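Local coordinates for protein fructosyl amine: oxygen oxidoreductase (Aspergillus fumigatus, PDB 3DJE) that binds FAD and uses oxygen to oxidise fructosyl amines, the Amadori products of glycation, as a deglycating enzyme, at residues Thr21-His24 with Leu25-Gly29. Residues are numbered along the deposited sequence; the frame is centred on the assembly and turned at random.
Sequences TALH and LARRG
Arg27 lays its guanidinium over the isobutyl end of Leu23 one turn earlier, with Leu23 CD2 over the centre of one face, 4.0 Å from Arg27 CZ. Leu23 CG stands anti to its own N (chi1 178°) and the arginine is extended from CG to NE, which brings the two together. His24 runs alongside Arg27, its ring turned 83° from the guanidinium plane and its CE1 3.9 Å from Arg27 NH1. The polar ends are held from outside, Arg27 NH1 by a salt bridge to Asp84 and His24 NE2 by the carbonyl of Pro371. All this lies at the C-terminal end of helix 16-27, the first crossover helix of the Rossmann-type FAD-binding unit between strands 9-12 and 33-37. On the flank facing strand 9-12 the side chains of Thr21 and Leu25 lie side by side, Thr21 CG2 4.1 Å from Leu25 CD1, against Ile11 of that strand and helix 373-382. Beneath the side chains, Arg27 N bonds to Leu23 O at 2.8 Å, whereas the last such link, Arg28 N to His24 O, bends to 135° at N-H...O. There a Schellman motif ends the helix: Gly29, at positive phi, gives its N to Ala26 O, and Tyr30 N reaches back to Leu25 O.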
loop_
_atom_site.group_PDB
_atom_site.type_symbol
_atom_site.label_atom_id
_atom_site.label_comp_id
_atom_site.label_asym_id
_atom_site.label_seq_id
_atom_site.Cartn_x
_atom_site.Cartn_y
_atom_site.Cartn_z
ATOM N N THR A 21 -7.957 -11.493 2.948
ATOM C CA THR A 21 -9.161 -11.938 3.629
ATOM C C THR A 21 -9.727 -13.210 2.983
ATOM O O THR A 21 -10.081 -14.165 3.687
ATOM C CB THR A 21 -10.203 -10.812 3.701
ATOM O OG1 THR A 21 -9.633 -9.686 4.382
ATOM C CG2 THR A 21 -11.411 -11.271 4.508
ATOM N N ALA A 22 -9.799 -13.229 1.649
ATOM C CA ALA A 22 -10.288 -14.404 0.920
ATOM C C ALA A 22 -9.460 -15.646 1.247
ATOM O O ALA A 22 -10.003 -16.720 1.539
ATOM C CB ALA A 22 -10.292 -14.129 -0.574
ATOM N N LEU A 23 -8.139 -15.476 1.228
ATOM C CA LEU A 23 -7.207 -16.559 1.525
ATOM C C LEU A 23 -7.413 -17.090 2.928
ATOM O O LEU A 23 -7.507 -18.316 3.131
ATOM C CB LEU A 23 -5.765 -16.077 1.340
ATOM C CG LEU A 23 -4.700 -17.125 1.684
ATOM C CD1 LEU A 23 -4.809 -18.341 0.748
ATOM C CD2 LEU A 23 -3.303 -16.480 1.634
ATOM N N HIS A 24 -7.489 -16.179 3.903
ATOM C CA HIS A 24 -7.631 -16.603 5.291
ATOM C C HIS A 24 -8.995 -17.190 5.607
ATOM O O HIS A 24 -9.078 -18.144 6.383
ATOM C CB HIS A 24 -7.180 -15.511 6.246
ATOM C CG HIS A 24 -5.698 -15.347 6.251
ATOM N ND1 HIS A 24 -4.859 -16.267 6.843
ATOM C CD2 HIS A 24 -4.897 -14.407 5.692
ATOM C CE1 HIS A 24 -3.603 -15.881 6.681
ATOM N NE2 HIS A 24 -3.600 -14.761 5.978
ATOM N N LEU A 25 -10.045 -16.701 4.955
ATOM C CA LEU A 25 -11.354 -17.346 5.113
ATOM C C LEU A 25 -11.261 -18.790 4.627
ATOM O O LEU A 25 -11.740 -19.712 5.312
ATOM C CB LEU A 25 -12.446 -16.610 4.330
ATOM C CG LEU A 25 -12.955 -15.318 4.964
ATOM C CD1 LEU A 25 -13.780 -14.525 3.945
ATOM C CD2 LEU A 25 -13.781 -15.535 6.241
ATOM N N ALA A 26 -10.663 -18.982 3.447
ATOM C CA ALA A 26 -10.526 -20.311 2.849
ATOM C C ALA A 26 -9.694 -21.211 3.761
ATOM O O ALA A 26 -10.066 -22.366 4.009
ATOM C CB ALA A 26 -9.887 -20.227 1.467
ATOM N N ARG A 27 -8.591 -20.682 4.286
ATOM C CA ARG A 27 -7.746 -21.490 5.202
ATOM C C ARG A 27 -8.469 -21.882 6.475
ATOM O O ARG A 27 -8.180 -22.934 7.063
ATOM C CB ARG A 27 -6.441 -20.768 5.542
ATOM C CG ARG A 27 -5.504 -20.684 4.366
ATOM C CD ARG A 27 -4.232 -19.967 4.800
ATOM N NE ARG A 27 -3.197 -20.051 3.783
ATOM C CZ ARG A 27 -1.981 -19.519 3.917
ATOM N NH1 ARG A 27 -1.663 -18.867 5.033
ATOM N NH2 ARG A 27 -1.088 -19.648 2.943
ATOM N N ARG A 28 -9.406 -21.044 6.899
ATOM C CA ARG A 28 -10.121 -21.267 8.143
ATOM C C ARG A 28 -11.403 -22.081 7.947
ATOM O O ARG A 28 -12.171 -22.276 8.890
ATOM C CB ARG A 28 -10.326 -19.945 8.890
ATOM C CG ARG A 28 -8.979 -19.428 9.415
ATOM C CD ARG A 28 -8.972 -17.955 9.781
ATOM N NE ARG A 28 -9.796 -17.647 10.943
ATOM C CZ ARG A 28 -9.602 -16.597 11.737
ATOM N NH1 ARG A 28 -8.595 -15.764 11.520
ATOM N NH2 ARG A 28 -10.409 -16.387 12.757
ATOM N N GLY A 29 -11.589 -22.578 6.727
ATOM C CA GLY A 29 -12.622 -23.577 6.449
ATOM C C GLY A 29 -13.873 -23.080 5.768
ATOM O O GLY A 29 -14.762 -23.884 5.463
#